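Local coordinates for hypothetical protein yfcE (Escherichia coli, PDB 1SU1) that is of unknown function but belongs to the calcineurin-like phosphoesterase superfamily and binds two zinc ions, at residues A[95-100]-A[129-134]. Residues are numbered along the deposited sequence; the frame is centred on the assembly and turned at random.
Sequences RGNCDS and HGHLFG. With ZN (zinc ion), chain E; SO4 (sulfate ion), chain G.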
loop_
_atom_site.group_PDB
_atom_site.type_symbol
_atom_site.label_atom_id
_atom_site.label_comp_id
_atom_site.label_asym_id
_atom_site.label_seq_id
_atom_site.Cartn_x
_atom_site.Cartn_y
_atom_site.Cartn_z
ATOM N N ARG A 95 7.452 2.847 9.729
ATOM C CA ARG A 95 7.881 3.288 8.405
ATOM C C ARG A 95 7.987 4.790 8.162
ATOM O O ARG A 95 7.050 5.541 8.447
ATOM C CB ARG A 95 6.950 2.672 7.340
ATOM C CG ARG A 95 7.506 2.710 5.926
ATOM C CD ARG A 95 6.529 2.117 4.910
ATOM N NE ARG A 95 5.422 3.018 4.585
ATOM C CZ ARG A 95 4.152 2.804 4.929
ATOM N NH1 ARG A 95 3.819 1.721 5.617
ATOM N NH2 ARG A 95 3.211 3.670 4.570
ATOM N N GLY A 96 9.132 5.211 7.615
ATOM C CA GLY A 96 9.344 6.613 7.288
ATOM C C GLY A 96 9.207 6.810 5.782
ATOM O O GLY A 96 9.344 5.844 5.034
ATOM N N ASN A 97 8.958 8.036 5.329
ATOM C CA ASN A 97 8.794 8.297 3.898
ATOM C C ASN A 97 10.011 7.960 3.045
ATOM O O ASN A 97 9.897 7.846 1.819
ATOM C CB ASN A 97 8.435 9.763 3.678
ATOM C CG ASN A 97 9.533 10.689 4.141
ATOM O OD1 ASN A 97 10.121 10.459 5.183
ATOM N ND2 ASN A 97 9.820 11.733 3.369
ATOM N N CYS A 98 11.175 7.812 3.678
ATOM C CA CYS A 98 12.394 7.498 2.938
ATOM C C CYS A 98 12.762 6.021 2.978
ATOM O O CYS A 98 13.689 5.593 2.280
ATOM C CB CYS A 98 13.579 8.329 3.459
ATOM S SG CYS A 98 13.430 10.118 3.284
ATOM N N ASP A 99 12.052 5.233 3.780
ATOM C CA ASP A 99 12.356 3.804 3.847
ATOM C C ASP A 99 11.699 3.045 2.687
ATOM O O ASP A 99 10.570 3.345 2.308
ATOM C CB ASP A 99 11.889 3.223 5.185
ATOM C CG ASP A 99 12.558 3.906 6.386
ATOM O OD1 ASP A 99 13.727 4.341 6.252
ATOM O OD2 ASP A 99 11.924 3.993 7.462
ATOM N N SER A 100 12.413 2.072 2.125
ATOM C CA SER A 100 11.892 1.275 1.018
ATOM C C SER A 100 11.988 -0.199 1.376
ATOM O O SER A 100 12.423 -0.540 2.472
ATOM C CB SER A 100 12.675 1.565 -0.271
ATOM O OG SER A 100 14.042 1.216 -0.132
ATOM N N HIS A 129 5.828 7.973 11.890
ATOM C CA HIS A 129 6.943 8.759 11.373
ATOM C C HIS A 129 6.668 10.250 11.246
ATOM O O HIS A 129 7.523 11.082 11.589
ATOM C CB HIS A 129 7.413 8.248 10.010
ATOM C CG HIS A 129 8.584 9.008 9.461
ATOM N ND1 HIS A 129 9.854 8.920 10.001
ATOM C CD2 HIS A 129 8.678 9.900 8.443
ATOM C CE1 HIS A 129 10.672 9.719 9.341
ATOM N NE2 HIS A 129 9.983 10.325 8.390
ATOM N N GLY A 130 5.501 10.601 10.712
ATOM C CA GLY A 130 5.181 12.008 10.575
ATOM C C GLY A 130 4.701 12.454 9.213
ATOM O O GLY A 130 4.204 13.576 9.075
ATOM N N HIS A 131 4.834 11.605 8.199
ATOM C CA HIS A 131 4.374 11.998 6.867
ATOM C C HIS A 131 2.928 11.567 6.575
ATOM O O HIS A 131 2.303 12.095 5.664
ATOM C CB HIS A 131 5.324 11.453 5.788
ATOM C CG HIS A 131 5.421 9.960 5.757
ATOM N ND1 HIS A 131 5.718 9.209 6.875
ATOM C CD2 HIS A 131 5.305 9.080 4.733
ATOM C CE1 HIS A 131 5.784 7.931 6.539
ATOM N NE2 HIS A 131 5.538 7.826 5.244
ATOM N N LEU A 132 2.415 10.607 7.343
ATOM C CA LEU A 132 1.043 10.117 7.183
ATOM C C LEU A 132 0.175 10.849 8.210
ATOM O O LEU A 132 -0.794 11.515 7.862
ATOM C CB LEU A 132 0.992 8.603 7.423
ATOM C CG LEU A 132 2.010 7.754 6.644
ATOM C CD1 LEU A 132 1.899 6.295 7.048
ATOM C CD2 LEU A 132 1.795 7.915 5.150
ATOM N N PHE A 133 0.528 10.707 9.481
ATOM C CA PHE A 133 -0.165 11.391 10.570
ATOM C C PHE A 133 0.889 12.284 11.226
ATOM O O PHE A 133 2.064 11.925 11.277
ATOM C CB PHE A 133 -0.700 10.393 11.601
ATOM C CG PHE A 133 -1.993 9.745 11.205
ATOM C CD1 PHE A 133 -3.120 10.521 10.923
ATOM C CD2 PHE A 133 -2.093 8.363 11.131
ATOM C CE1 PHE A 133 -4.327 9.924 10.573
ATOM C CE2 PHE A 133 -3.303 7.751 10.781
ATOM C CZ PHE A 133 -4.420 8.532 10.502
ATOM N N GLY A 134 0.473 13.441 11.722
ATOM C CA GLY A 134 1.420 14.338 12.349
ATOM C C GLY A 134 0.766 15.586 12.899
ATOM O O GLY A 134 -0.458 15.649 13.004
HETATM ZN ZN ZN E . 10.933 11.649 6.917
HETATM S S SO4 G . 12.697 13.888 5.259
HETATM O O1 SO4 G . 11.754 14.716 6.031
HETATM O O2 SO4 G . 12.715 12.546 5.831
HETATM O O3 SO4 G . 12.284 13.755 3.842
HETATM O O4 SO4 G . 14.051 14.484 5.334
HETATM O O HOH W 1 4.936 6.176 9.753
#
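The imidazole of His129 lies against the backbone of Gly96, whose CA sits over one face of the ring, 3.5 Å from its centroid, in a CH-pi contact. CG of His129 stands anti to the backbone N (chi1 -178°), which carries NE2 forward to the zinc ion at 2.2 Å. OD1 of Asn97 binds the same zinc ion, so the 3.2 Å between this OD1 and His129 NE2 is the spacing of two ligands on one metal; Asp61, His151 and a sulfate oxygen complete the shell. ND2 of Asn97 gives a nearly straight hydrogen bond to sulfate O3 (169°), so the amide's rotation is set from both ends, while ND1 of His129 is held by the carbonyl of Leu59. This is one half of the two-metal centre of the calcineurin-like phosphoesterase fold; Asn97 and His129 come from the loops after strands 91-93 and 124-128. Gly96 to Asp99 form a type I turn, with Asp99 OD2 accepting from Gly96 N at 3.0 Å. CB of Asn97 rests over one face of the His131 ring, CG of Leu132 over the opposite face, and Arg95 O meets the edge at CE1 (3.3 Å). His131 NE2 hydrogen-bonds Glu101 of the second subunit, which also forms a salt bridge with Arg95, whose NH1 hydrogen-bonds Thr112 O. A water accepts from His129 N and donates to Arg95 O, joining the two backbones.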